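Local coordinates for putative xanthine dehydrogenase YAGS fad-binding subunit (PDB 5G5G), which probably serves as the molybdenum-bearing subunit of a periplasmic aldehyde oxidase, holding a dioxothiomolybdenum ion on a pterin cytosine dinucleotide, at residues Met1-Pro6 and Ser571-Leu577; Gly55-Lys60 and Tyr134-Gly139; His107-Ala111 and Pro276-Thr280; Ala436-Arg440 and Glu692-Gly697; Gly633-Leu638 and Val698-Ile702. One frame throughout, in Å; residues are numbered along the deposited sequence.

Interaction 1. Residues Met1-Pro6 and Ser571-Leu577; sequences MKFDKP and SIEFGTL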
# COMPACT_ATOMS: atom_id res chain seq x y z
N MET C 1 0.65 39.56 -1.15
CA MET C 1 0.48 39.86 0.29
C MET C 1 1.75 39.33 0.94
O MET C 1 2.20 38.23 0.62
CB MET C 1 -0.76 39.12 0.85
CG MET C 1 -1.05 39.38 2.31
SD MET C 1 -2.41 38.29 2.82
CE MET C 1 -3.75 39.46 2.48
N LYS C 2 2.32 40.11 1.84
CA LYS C 2 3.52 39.70 2.56
C LYS C 2 3.19 39.49 4.05
O LYS C 2 2.84 40.44 4.74
CB LYS C 2 4.61 40.79 2.40
CG LYS C 2 5.92 40.49 3.11
CD LYS C 2 6.68 39.31 2.52
CE LYS C 2 7.82 38.84 3.39
NZ LYS C 2 8.87 39.89 3.55
N PHE C 3 3.32 38.26 4.52
CA PHE C 3 3.00 37.89 5.90
C PHE C 3 4.25 38.00 6.77
O PHE C 3 5.07 37.07 6.82
CB PHE C 3 2.40 36.49 5.97
CG PHE C 3 1.86 36.12 7.32
CD1 PHE C 3 0.64 36.63 7.74
CD2 PHE C 3 2.57 35.30 8.20
CE1 PHE C 3 0.13 36.31 8.97
CE2 PHE C 3 2.07 34.99 9.48
CZ PHE C 3 0.86 35.52 9.86
N ASP C 4 4.38 39.13 7.44
CA ASP C 4 5.57 39.36 8.27
C ASP C 4 5.27 39.69 9.72
O ASP C 4 6.23 39.83 10.50
CB ASP C 4 6.53 40.39 7.63
CG ASP C 4 5.89 41.73 7.34
OD1 ASP C 4 4.78 42.04 7.84
OD2 ASP C 4 6.53 42.51 6.58
N LYS C 5 3.99 39.78 10.11
CA LYS C 5 3.60 40.05 11.48
C LYS C 5 2.57 39.01 11.86
O LYS C 5 1.88 38.52 11.00
CB LYS C 5 3.02 41.47 11.59
CG LYS C 5 4.07 42.55 11.38
CD LYS C 5 3.49 43.96 11.36
CE LYS C 5 2.76 44.34 10.06
NZ LYS C 5 3.54 44.18 8.78
N PRO C 6 2.49 38.62 13.13
CA PRO C 6 1.44 37.63 13.45
C PRO C 6 0.02 38.11 13.05
O PRO C 6 -0.23 39.31 13.06
CB PRO C 6 1.54 37.51 14.97
CG PRO C 6 2.94 37.95 15.28
CD PRO C 6 3.23 39.05 14.33
N SER C 571 -0.65 36.20 -4.55
CA SER C 571 0.10 35.24 -3.79
C SER C 571 0.34 35.74 -2.37
O SER C 571 0.34 36.95 -2.12
CB SER C 571 1.44 34.99 -4.46
OG SER C 571 1.24 34.31 -5.69
N ILE C 572 0.56 34.78 -1.49
CA ILE C 572 1.12 35.03 -0.19
C ILE C 572 2.60 34.68 -0.17
O ILE C 572 3.00 33.61 -0.67
CB ILE C 572 0.32 34.32 0.89
CG1 ILE C 572 0.82 34.79 2.25
CG2 ILE C 572 0.36 32.81 0.79
CD1 ILE C 572 -0.24 35.02 3.25
N GLU C 573 3.38 35.55 0.46
CA GLU C 573 4.80 35.32 0.70
C GLU C 573 5.04 35.47 2.17
O GLU C 573 4.32 36.19 2.83
CB GLU C 573 5.63 36.41 0.01
CG GLU C 573 5.51 36.42 -1.49
CD GLU C 573 6.45 37.44 -2.10
OE1 GLU C 573 6.46 38.58 -1.62
OE2 GLU C 573 7.17 37.08 -3.04
N PHE C 574 6.08 34.80 2.66
CA PHE C 574 6.36 34.74 4.10
C PHE C 574 7.69 35.35 4.45
O PHE C 574 8.67 35.12 3.79
CB PHE C 574 6.28 33.30 4.58
CG PHE C 574 4.91 32.72 4.48
CD1 PHE C 574 3.98 32.90 5.49
CD2 PHE C 574 4.50 32.06 3.32
CE1 PHE C 574 2.68 32.39 5.37
CE2 PHE C 574 3.21 31.54 3.19
CZ PHE C 574 2.30 31.71 4.23
N GLY C 575 7.70 36.19 5.48
CA GLY C 575 8.92 36.87 5.97
C GLY C 575 9.66 36.00 6.98
O GLY C 575 9.72 34.80 6.83
N THR C 576 10.17 36.62 8.03
CA THR C 576 11.08 35.97 8.98
C THR C 576 10.46 35.40 10.26
O THR C 576 11.21 35.08 11.18
CB THR C 576 12.17 36.97 9.42
OG1 THR C 576 11.57 38.11 10.05
CG2 THR C 576 12.96 37.44 8.23
N LEU C 577 9.13 35.23 10.33
CA LEU C 577 8.52 34.65 11.56
C LEU C 577 8.95 33.21 11.81
O LEU C 577 9.05 32.82 12.96
CB LEU C 577 6.99 34.74 11.53
CG LEU C 577 6.46 36.16 11.65
CD1 LEU C 577 5.00 36.15 11.24
CD2 LEU C 577 6.64 36.76 13.05
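Phe3 and Leu577 meet at the apolar centre of this contact. Methyl CD1 of Leu577 lies 3.6 Å from Phe3 CE2, and the two side chains cross at about a right angle. Phe3 also meets Phe574: its CD2 is 3.9 Å from CD1 of Phe574. The two ring planes are inclined at 66°. The Phe3 ring reaches them because CG is anti to the backbone N (chi1 -171°). Ile572 extends the apolar patch, with CD1 3.9 Å from Met1 SD and also close to Phe3 CB. A smaller residue such as alanine at Leu577 would probably open a gap beside Phe3 and leave that ring looser.

The backbones run parallel, with residues 2-3 forming an edge strand of a mixed five-stranded sheet, beside 566-574. Helix 511-534 packs on Met1. Met1 N donates to Ser571 O at 2.8 Å. Glu573 N returns a bond to Met1 O at 2.9 Å. Phe3 N gives a nearly straight bond (177°) to Glu573 O, also at 2.9 Å. Gly575 N closes the ladder on Phe3 O at 3.1 Å, from above the carbonyl plane.

The polar edge lies on the other face of the sheet, with Lys2 and Glu573. The Lys2 chain crosses Glu573 and lays CE 3.4 Å from Gly575 N. The charged ends of Lys2 and Glu573 do not touch, and any attraction between them is probably weak. The chemistry implies a division of labour: backbone bonds set the register, while apolar side chains seal one face of the N-terminal strand.

Interaction 2. Residues Gly55-Lys60 and Tyr134-Gly139; sequences GSAIAK and YRRNKG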
# COMPACT_ATOMS: atom_id res chain seq x y z
N GLY C 55 13.14 -2.31 -17.71
CA GLY C 55 14.01 -1.92 -16.59
C GLY C 55 15.27 -2.76 -16.51
O GLY C 55 15.32 -3.87 -17.04
N SER C 56 16.32 -2.19 -15.93
CA SER C 56 17.59 -2.89 -15.81
C SER C 56 17.44 -4.22 -15.07
O SER C 56 16.82 -4.30 -13.99
CB SER C 56 18.60 -2.06 -15.03
OG SER C 56 19.80 -2.82 -14.93
N ALA C 57 18.07 -5.23 -15.63
CA ALA C 57 18.10 -6.57 -15.02
C ALA C 57 19.21 -6.69 -13.96
O ALA C 57 19.24 -7.69 -13.23
CB ALA C 57 18.25 -7.65 -16.07
N ILE C 58 20.11 -5.72 -13.88
CA ILE C 58 21.15 -5.73 -12.89
C ILE C 58 21.11 -4.48 -12.04
O ILE C 58 20.60 -3.40 -12.45
CB ILE C 58 22.55 -5.86 -13.49
CG1 ILE C 58 22.98 -4.62 -14.25
CG2 ILE C 58 22.65 -7.08 -14.39
CD1 ILE C 58 24.40 -4.65 -14.70
N ALA C 59 21.71 -4.60 -10.85
CA ALA C 59 21.80 -3.46 -9.95
C ALA C 59 22.74 -2.40 -10.46
O ALA C 59 22.46 -1.20 -10.32
CB ALA C 59 22.29 -3.89 -8.57
N LYS C 60 23.87 -2.82 -11.04
CA LYS C 60 24.97 -1.88 -11.24
C LYS C 60 26.03 -2.41 -12.19
O LYS C 60 26.45 -3.59 -12.08
CB LYS C 60 25.69 -1.57 -9.89
CG LYS C 60 26.72 -0.44 -9.99
CD LYS C 60 27.67 -0.28 -8.81
CE LYS C 60 28.37 1.06 -8.98
NZ LYS C 60 29.20 1.47 -7.83
N TYR C 134 24.77 -6.91 -20.31
CA TYR C 134 25.43 -6.17 -19.24
C TYR C 134 26.79 -6.76 -18.80
O TYR C 134 27.05 -7.96 -18.93
CB TYR C 134 24.57 -6.20 -17.99
CG TYR C 134 23.11 -5.86 -18.15
CD1 TYR C 134 22.18 -6.84 -18.53
CD2 TYR C 134 22.65 -4.59 -17.83
CE1 TYR C 134 20.83 -6.55 -18.63
CE2 TYR C 134 21.31 -4.28 -17.93
CZ TYR C 134 20.40 -5.27 -18.31
OH TYR C 134 19.07 -4.98 -18.36
N ARG C 135 27.59 -5.86 -18.23
CA ARG C 135 28.80 -6.14 -17.45
C ARG C 135 28.53 -5.62 -16.03
O ARG C 135 28.47 -4.41 -15.82
CB ARG C 135 29.98 -5.39 -18.07
CG ARG C 135 31.33 -5.62 -17.41
CD ARG C 135 31.94 -6.98 -17.78
NE ARG C 135 33.09 -7.30 -16.92
CZ ARG C 135 34.28 -7.77 -17.34
NH1 ARG C 135 34.54 -8.03 -18.62
NH2 ARG C 135 35.23 -8.01 -16.44
N ARG C 136 28.35 -6.52 -15.07
CA ARG C 136 28.16 -6.09 -13.69
C ARG C 136 29.39 -5.44 -13.14
O ARG C 136 30.53 -5.80 -13.52
CB ARG C 136 27.86 -7.26 -12.80
CG ARG C 136 26.58 -8.00 -13.07
CD ARG C 136 26.43 -9.06 -11.99
NE ARG C 136 25.17 -9.79 -12.18
CZ ARG C 136 23.99 -9.41 -11.71
NH1 ARG C 136 23.85 -8.30 -10.98
NH2 ARG C 136 22.93 -10.19 -11.96
N ASN C 137 29.21 -4.45 -12.27
CA ASN C 137 30.30 -3.89 -11.49
C ASN C 137 29.98 -4.14 -10.03
O ASN C 137 28.83 -4.44 -9.69
CB ASN C 137 30.49 -2.40 -11.77
CG ASN C 137 30.97 -2.12 -13.20
OD1 ASN C 137 31.17 -3.03 -14.01
ND2 ASN C 137 31.12 -0.84 -13.51
N LYS C 138 31.01 -4.09 -9.20
CA LYS C 138 30.91 -4.23 -7.75
C LYS C 138 30.14 -3.05 -7.14
O LYS C 138 30.38 -1.88 -7.46
CB LYS C 138 32.31 -4.32 -7.14
CG LYS C 138 32.35 -4.44 -5.62
CD LYS C 138 31.94 -5.86 -5.22
CE LYS C 138 31.36 -5.96 -3.81
NZ LYS C 138 32.37 -6.52 -2.88
N GLY C 139 29.17 -3.39 -6.30
CA GLY C 139 28.39 -2.38 -5.62
C GLY C 139 28.36 -2.59 -4.11
O GLY C 139 28.81 -3.59 -3.60
O HOH W 1 20.03 -9.44 -10.89
O HOH W 2 21.56 -7.47 -9.75
O HOH W 3 25.30 -5.74 -10.65
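Ile58 and Tyr134 meet in the a/b hammerhead domain, where the loop between strands 49-55 and 61-67 covers the end of strand 131-136. Ile58 is wedged between two flat groups. Its CG2 lies over one face of the Tyr134 ring, 4.2 Å from the centroid, in a CH-pi contact. The same methyl sits over a face of the Arg136 guanidinium, 3.8 Å from CZ. CG1 of Ile58 stands between the backbone N and the carbonyl carbon (chi1 69°), which brings CD1 to 3.6 Å from Tyr134 CD2.

The phenol end is fixed as well. Ala57 N donates to Tyr134 OH at 2.9 Å with an angle of 167°. Ser56 OG donates to Ile58 O at 2.7 Å and steadies the loop from within. Arg136 reaches the loop through waters: one joins NH2 to Ala57 O, and two on NH1 lead to Ala59 N and Lys60 O. Lys60 O also accepts from Asn137 N at 2.9 Å.

Strand 131-136 is an outer strand of a three-stranded antiparallel sheet, next to 61-67, and the backbone of Arg135 bonds there to that of Arg62. The Ser56 backbone bonds to His109 and Gln110. Ala57 packs on a polar side chain of another protein chain.

Interaction 3. Residues His107-Ala111 and Pro276-Thr280; sequences HYHQA and PNNTT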
# COMPACT_ATOMS: atom_id res chain seq x y z
N HIS C 107 21.00 1.58 -10.84
CA HIS C 107 20.23 0.74 -9.91
C HIS C 107 19.39 -0.28 -10.62
O HIS C 107 19.07 -0.11 -11.81
CB HIS C 107 19.38 1.63 -8.92
CG HIS C 107 18.29 2.43 -9.60
ND1 HIS C 107 17.06 1.90 -9.87
CD2 HIS C 107 18.28 3.68 -10.12
CE1 HIS C 107 16.30 2.82 -10.43
NE2 HIS C 107 17.03 3.90 -10.64
N TYR C 108 18.97 -1.30 -9.88
CA TYR C 108 18.09 -2.32 -10.40
C TYR C 108 16.77 -1.68 -10.86
O TYR C 108 16.23 -0.74 -10.22
CB TYR C 108 17.85 -3.36 -9.33
CG TYR C 108 17.07 -4.54 -9.78
CD1 TYR C 108 17.61 -5.49 -10.66
CD2 TYR C 108 15.78 -4.70 -9.38
CE1 TYR C 108 16.84 -6.56 -11.07
CE2 TYR C 108 15.02 -5.76 -9.76
CZ TYR C 108 15.56 -6.67 -10.63
OH TYR C 108 14.73 -7.72 -11.02
N HIS C 109 16.25 -2.19 -11.97
CA HIS C 109 14.99 -1.65 -12.55
C HIS C 109 15.02 -0.20 -13.00
O HIS C 109 13.99 0.37 -13.34
CB HIS C 109 13.76 -1.90 -11.67
CG HIS C 109 13.25 -3.30 -11.74
ND1 HIS C 109 12.23 -3.72 -10.95
CD2 HIS C 109 13.60 -4.36 -12.51
CE1 HIS C 109 11.93 -4.97 -11.22
NE2 HIS C 109 12.76 -5.39 -12.16
N GLN C 110 16.20 0.39 -13.14
CA GLN C 110 16.28 1.69 -13.78
C GLN C 110 15.81 1.58 -15.23
O GLN C 110 16.16 0.60 -15.92
CB GLN C 110 17.71 2.22 -13.74
CG GLN C 110 17.93 3.57 -14.44
CD GLN C 110 19.37 4.04 -14.27
OE1 GLN C 110 20.31 3.22 -14.24
NE2 GLN C 110 19.55 5.35 -14.11
N ALA C 111 14.99 2.52 -15.66
CA ALA C 111 14.43 2.40 -17.00
C ALA C 111 15.54 2.47 -18.06
O ALA C 111 16.41 3.36 -18.00
CB ALA C 111 13.42 3.48 -17.27
N PRO C 276 8.74 -0.60 -6.81
CA PRO C 276 9.59 -0.47 -5.62
C PRO C 276 11.10 -0.26 -5.88
O PRO C 276 11.76 0.47 -5.11
CB PRO C 276 9.28 -1.74 -4.83
CG PRO C 276 7.89 -2.07 -5.22
CD PRO C 276 7.84 -1.75 -6.70
N ASN C 277 11.65 -0.88 -6.95
CA ASN C 277 13.03 -0.65 -7.36
C ASN C 277 13.21 0.48 -8.38
O ASN C 277 14.25 1.13 -8.37
CB ASN C 277 13.74 -1.93 -7.87
CG ASN C 277 13.97 -2.94 -6.78
OD1 ASN C 277 14.92 -2.84 -6.00
ND2 ASN C 277 13.09 -3.89 -6.69
N ASN C 278 12.22 0.72 -9.27
CA ASN C 278 12.39 1.79 -10.28
C ASN C 278 12.34 3.18 -9.66
O ASN C 278 13.07 4.07 -10.10
CB ASN C 278 11.32 1.72 -11.38
CG ASN C 278 11.46 2.86 -12.36
OD1 ASN C 278 10.75 3.86 -12.27
ND2 ASN C 278 12.45 2.74 -13.27
N THR C 279 11.48 3.36 -8.65
CA THR C 279 11.17 4.68 -8.14
C THR C 279 12.02 4.93 -6.89
O THR C 279 13.17 4.54 -6.87
CB THR C 279 9.68 4.92 -7.90
OG1 THR C 279 9.12 4.09 -6.87
CG2 THR C 279 8.90 4.63 -9.19
N THR C 280 11.47 5.60 -5.88
CA THR C 280 12.24 5.89 -4.69
C THR C 280 11.69 5.10 -3.49
O THR C 280 10.59 4.54 -3.56
CB THR C 280 12.20 7.37 -4.35
OG1 THR C 280 10.89 7.78 -3.99
CG2 THR C 280 12.67 8.20 -5.54
O HOH W 4 10.82 -3.24 -8.55
O HOH W 5 14.25 4.86 -14.17
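Tyr108 turns the edge of its ring to the side-chain amide of Asn277. CD2 of Tyr108 comes within 3.6 Å of Asn277 CG, which lies near the ring plane. Ring and amide planes stand at 89°. The His109 ring is almost as upright against the same amide, at 85°, and its ND1 is 3.9 Å from Asn277 CB. Tyr108 CE2 lies over the centre of the His109 ring, so these two rings overlap and Asn277 meets both.

A water sits at the edge of the His109 ring, 2.8 Å from ND1. That water accepts from Asn277 N and Asn277 ND2. The other polar ends find partners elsewhere in the fold and assembly. Asn277 OD1 accepts from Phe651 N, and Tyr108 OH is bonded to an acidic side chain of another protein chain.

Asn278 makes the direct bond. Its CG is anti to the backbone N (chi1 177°), which carries the amide across to the turn. ND2 donates to His109 O at 2.8 Å in a straight line, and the acceptor lies in the amide plane. A second water links ND2 to Ala111 N. Asn278 OD1 is held by Ser250.

His107 ND1 donates at 2.8 Å to Tyr108 O, from above the carbonyl plane, and braces the type II turn of His107 to Gln110.

The turn leads into strand 111-117 of the hammerhead region. It rests on the short helix 275-278, in the first molybdopterin-binding region. Ala111 packs on helix 250-262, and Tyr650 and His654 meet the Tyr108 and His109 rings.

Interaction 4. Residues Ala436-Arg440 and Glu692-Gly697; sequences AAGFR and ELGLCG. With MOS (dioxothiomolybdenum(VI) ion), chain Z; MCN (pterin cytosine dinucleotide), chain Y.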
# COMPACT_ATOMS: atom_id res chain seq x y z
N ALA C 436 3.81 7.31 22.77
CA ALA C 436 4.94 8.06 22.17
C ALA C 436 4.49 9.46 21.79
O ALA C 436 3.28 9.70 21.54
CB ALA C 436 5.50 7.35 20.94
N ALA C 437 5.46 10.37 21.67
CA ALA C 437 5.25 11.70 21.15
C ALA C 437 5.47 11.73 19.64
O ALA C 437 6.30 10.99 19.11
CB ALA C 437 6.21 12.67 21.80
N GLY C 438 4.72 12.61 18.99
CA GLY C 438 4.96 13.04 17.65
C GLY C 438 5.35 14.50 17.56
O GLY C 438 4.99 15.31 18.39
N PHE C 439 6.10 14.83 16.52
CA PHE C 439 6.70 16.12 16.31
C PHE C 439 6.95 16.26 14.83
O PHE C 439 7.51 15.34 14.21
CB PHE C 439 8.03 16.20 17.04
CG PHE C 439 8.80 17.47 16.78
CD1 PHE C 439 8.49 18.61 17.49
CD2 PHE C 439 9.73 17.56 15.72
CE1 PHE C 439 9.15 19.82 17.23
CE2 PHE C 439 10.37 18.77 15.41
CZ PHE C 439 10.07 19.88 16.20
N ARG C 440 6.62 17.43 14.28
CA ARG C 440 6.91 17.74 12.85
C ARG C 440 6.86 19.23 12.68
O ARG C 440 5.94 19.88 13.17
CB ARG C 440 5.89 17.07 11.94
CG ARG C 440 6.17 17.18 10.45
CD ARG C 440 7.38 16.39 9.98
NE ARG C 440 7.55 16.60 8.55
CZ ARG C 440 8.60 16.22 7.83
NH1 ARG C 440 9.65 15.61 8.40
NH2 ARG C 440 8.62 16.44 6.51
N GLU C 692 1.73 14.87 7.81
CA GLU C 692 2.94 14.15 8.20
C GLU C 692 3.02 13.91 9.70
O GLU C 692 3.40 12.82 10.13
CB GLU C 692 4.17 14.84 7.64
CG GLU C 692 4.25 14.88 6.11
CD GLU C 692 5.56 15.49 5.62
OE1 GLU C 692 5.86 16.66 5.95
OE2 GLU C 692 6.29 14.74 4.93
N LEU C 693 2.61 14.92 10.47
CA LEU C 693 2.53 14.83 11.93
C LEU C 693 1.83 13.55 12.37
O LEU C 693 2.26 12.86 13.29
CB LEU C 693 1.80 16.05 12.49
CG LEU C 693 1.51 15.92 14.00
CD1 LEU C 693 2.79 15.95 14.84
CD2 LEU C 693 0.54 17.04 14.38
N GLY C 694 0.75 13.20 11.66
CA GLY C 694 -0.05 12.07 12.06
C GLY C 694 0.69 10.80 12.16
O GLY C 694 0.27 9.91 12.91
N LEU C 695 1.72 10.63 11.32
CA LEU C 695 2.55 9.44 11.34
C LEU C 695 3.63 9.40 12.45
O LEU C 695 4.07 8.36 12.89
CB LEU C 695 3.24 9.30 9.98
CG LEU C 695 4.17 8.14 9.75
CD1 LEU C 695 3.43 6.83 9.94
CD2 LEU C 695 4.76 8.16 8.35
N CYS C 696 4.09 10.58 12.81
CA CYS C 696 5.23 10.78 13.69
C CYS C 696 4.96 10.26 15.07
O CYS C 696 4.01 10.73 15.74
CB CYS C 696 5.53 12.25 13.75
SG CYS C 696 6.13 12.91 12.13
N GLY C 697 5.78 9.30 15.51
CA GLY C 697 5.58 8.66 16.80
C GLY C 697 4.68 7.42 16.85
O GLY C 697 4.70 6.69 17.83
MO MOS Z . 5.52 14.35 1.87
S MOS Z . 7.38 12.99 2.10
O1 MOS Z . 5.50 14.35 0.09
O2 MOS Z . 6.98 15.79 2.32
N1 MCN Y . -5.85 19.82 7.20
C2 MCN Y . -6.97 20.52 7.84
N3 MCN Y . -6.28 21.57 8.71
C4 MCN Y . -5.02 21.81 9.02
C5 MCN Y . -4.07 21.04 8.14
C6 MCN Y . -4.51 20.09 7.38
O2 MCN Y . -8.07 20.38 7.73
N4 MCN Y . -4.53 22.65 9.86
C1' MCN Y . -6.30 18.65 6.48
C2D MCN Y . -6.97 19.03 5.10
O2' MCN Y . -7.90 18.02 4.72
C3' MCN Y . -5.78 19.01 4.28
C4D MCN Y . -4.82 17.79 4.68
O4D MCN Y . -5.18 17.82 6.14
O3' MCN Y . -5.93 18.90 2.82
C5' MCN Y . -3.41 17.82 4.61
O5' MCN Y . -2.86 19.11 4.70
PA MCN Y . -1.35 19.26 5.03
O1A MCN Y . -0.97 20.71 4.73
O2A MCN Y . -1.05 18.64 6.35
O3A MCN Y . -0.60 18.29 3.88
PB MCN Y . -0.27 18.76 2.40
O1B MCN Y . 1.04 19.42 2.36
O2B MCN Y . -1.47 19.45 1.83
O3B MCN Y . -0.26 17.34 1.72
C10 MCN Y . 0.99 16.53 1.75
C9' MCN Y . 0.98 15.45 2.76
C8' MCN Y . 2.46 14.78 2.74
S8' MCN Y . 3.83 15.74 2.69
C7' MCN Y . 2.48 13.55 2.58
S7' MCN Y . 4.02 12.66 2.33
C6' MCN Y . 1.25 12.63 2.82
C7 MCN Y . 0.12 13.59 3.43
O9' MCN Y . -0.11 14.69 2.64
N5' MCN Y . 0.81 12.26 1.37
C4A MCN Y . -0.56 11.71 1.16
N8' MCN Y . -1.14 12.82 3.43
C4B MCN Y . -1.52 12.14 2.33
N1' MCN Y . -2.79 11.56 2.31
C2' MCN Y . -3.37 11.05 1.14
N2' MCN Y . -4.49 10.51 1.12
N3' MCN Y . -2.47 10.69 0.18
C4' MCN Y . -1.17 11.11 -0.04
O4' MCN Y . -0.31 10.90 -0.92
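Gly438 and Cys696 form the tight end of this contact, with Gly438 CA only 3.1 Å from Cys696 O. Beside them Gly697 CA meets Ala437 O at 3.4 Å in a CA-H...O contact. Ala436 CB is 3.3 Å from Gly697 O. A side chain on either glycine would collide with a carbonyl oxygen of the other segment. Leu693 CD1 fills in beside Phe439 N at 3.9 Å.

The other end is more open and polar. Arg440, partly exposed, makes a salt bridge with Glu692: NH2 donates to OE1 at 2.8 Å, and NE adds a weak bond to the same oxygen. The guanidinium and carboxylate planes are 89° apart, and NH2 meets OE1 from above the carboxylate plane. NH1 of Arg440 pairs with Glu354, so two carboxylates grip the arginine. Glu692 OE2 accepts from Ala351 N and lies 2.9 Å from atom O2 of the dioxothiomolybdenum ion. The molybdenum is bound by both sulfurs of the pterin cytosine dinucleotide. Arg440 thus probably positions Glu692, a residue of the molybdenum pocket, from the second shell.

Strand 429-441 pairs with 584-596 through backbone bonds of Ala436, Gly438 and Arg440. Helix 354-372 packs on Phe439 and Cys696, and helix 698-710 starts just after Gly697.

Interaction 5. Residues Gly633-Leu638 and Val698-Ile702; sequences GMGAAL and VSAAI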
# COMPACT_ATOMS: atom_id res chain seq x y z
N GLY C 633 1.64 4.01 10.02
CA GLY C 633 2.51 3.74 11.15
C GLY C 633 2.39 2.32 11.69
O GLY C 633 3.37 1.74 12.18
N MET C 634 1.19 1.78 11.68
CA MET C 634 1.00 0.35 12.00
C MET C 634 1.83 -0.48 11.02
O MET C 634 2.48 -1.46 11.43
CB MET C 634 -0.46 -0.07 11.96
CG MET C 634 -0.71 -1.39 12.67
SD MET C 634 -2.30 -2.14 12.34
CE MET C 634 -3.40 -0.86 12.89
N GLY C 635 1.78 -0.12 9.74
CA GLY C 635 2.59 -0.82 8.73
C GLY C 635 4.08 -0.85 9.07
O GLY C 635 4.74 -1.90 9.11
N ALA C 636 4.58 0.34 9.31
CA ALA C 636 5.96 0.55 9.64
C ALA C 636 6.36 -0.19 10.88
O ALA C 636 7.49 -0.71 10.95
CB ALA C 636 6.27 2.05 9.77
N ALA C 637 5.46 -0.27 11.86
CA ALA C 637 5.80 -0.91 13.11
C ALA C 637 5.83 -2.44 12.99
O ALA C 637 6.65 -3.08 13.70
CB ALA C 637 4.85 -0.49 14.23
N LEU C 638 4.89 -3.01 12.21
CA LEU C 638 4.57 -4.41 12.31
C LEU C 638 4.81 -5.31 11.13
O LEU C 638 4.85 -6.53 11.30
CB LEU C 638 3.13 -4.58 12.76
CG LEU C 638 2.82 -3.98 14.12
CD1 LEU C 638 1.40 -4.20 14.53
CD2 LEU C 638 3.71 -4.55 15.22
N VAL C 698 3.92 7.14 15.79
CA VAL C 698 2.96 6.05 15.84
C VAL C 698 3.66 4.70 16.04
O VAL C 698 3.26 3.89 16.89
CB VAL C 698 2.09 5.97 14.55
CG1 VAL C 698 1.27 4.69 14.50
CG2 VAL C 698 1.15 7.21 14.47
N SER C 699 4.67 4.45 15.24
CA SER C 699 5.31 3.13 15.25
C SER C 699 5.96 2.86 16.60
O SER C 699 5.94 1.74 17.10
CB SER C 699 6.35 3.03 14.12
OG SER C 699 5.69 3.18 12.88
N ALA C 700 6.58 3.89 17.18
CA ALA C 700 7.19 3.66 18.49
C ALA C 700 6.14 3.44 19.57
O ALA C 700 6.37 2.70 20.52
CB ALA C 700 8.07 4.80 18.91
N ALA C 701 5.00 4.13 19.50
CA ALA C 701 3.93 3.84 20.47
C ALA C 701 3.52 2.37 20.38
O ALA C 701 3.38 1.74 21.40
CB ALA C 701 2.74 4.73 20.28
N ILE C 702 3.44 1.81 19.16
CA ILE C 702 3.18 0.38 19.02
C ILE C 702 4.31 -0.50 19.61
O ILE C 702 4.06 -1.47 20.32
CB ILE C 702 2.91 0.05 17.54
CG1 ILE C 702 1.64 0.82 17.10
CG2 ILE C 702 2.79 -1.47 17.30
CD1 ILE C 702 1.48 0.80 15.59
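Segments 633-638 and 698-702, the end of one helix and the start of another, bring their CA atoms nearest at Ala637 and Ser699; their axes are 8.1 Å apart and cross at -52°. The packing includes one knob-into-hole fit: the knob is Ile702, set in a hole made by Gly633, Met634, Ala637 and Leu638. Its two ends do different work. CD1 reaches to 3.6 Å from Met634 CA, down on the backbone. CG2 lies 3.8 Å from Ala637 CB and touches Leu638 CD2 as well. CG1 is anti to the carbonyl carbon (chi1 -62°), and this sends CD1 towards the Gly633 end of the hole.

Small residues let the helices come close. Val698 CG1 rests 3.7 Å from Gly633 CA, where a beta carbon on that glycine would collide with it. Ala637 CB packs 3.8 Å from Ser699 CB. Strands 584-596 and 602-612 flank the pair through Ile702 and Leu638, and helix 354-372 reaches it at Ala636 and Ser699.

All eight touching residues are buried, yet the contact has one polar link, from Ser699 to Gly633. Replacing the serine by alanine would probably leave Gly633 O without its partner on the second helix and loosen the tie at this crossing. The carbonyl is gripped twice: Ala637 N bonds to it at 2.9 Å within the helix, while Ser699 OG donates at 2.8 Å, in the carbonyl plane and on a lone pair of Gly633 O.

Interactions 3, 4 and 5 are buried, whereas interactions 1 and 2 are partly exposed and lie on opposite sides of the chain's centre. Interactions 2 and 3 adjoin: the loop of 55-60 bonds to the turn of 107-111 through its backbone. Both use water, but interaction 3 joins two family regions while interaction 2 stays within one. Interactions 4 and 5 also touch, Leu695 on Gly633 and Ala436 on Ala700, and residues 692-697 lead straight into helix 698-710. Interaction 4 is charged beside the molybdenum; interaction 5 is largely apolar. Interaction 1 stands apart as a strand pairing that ties down the N-terminus.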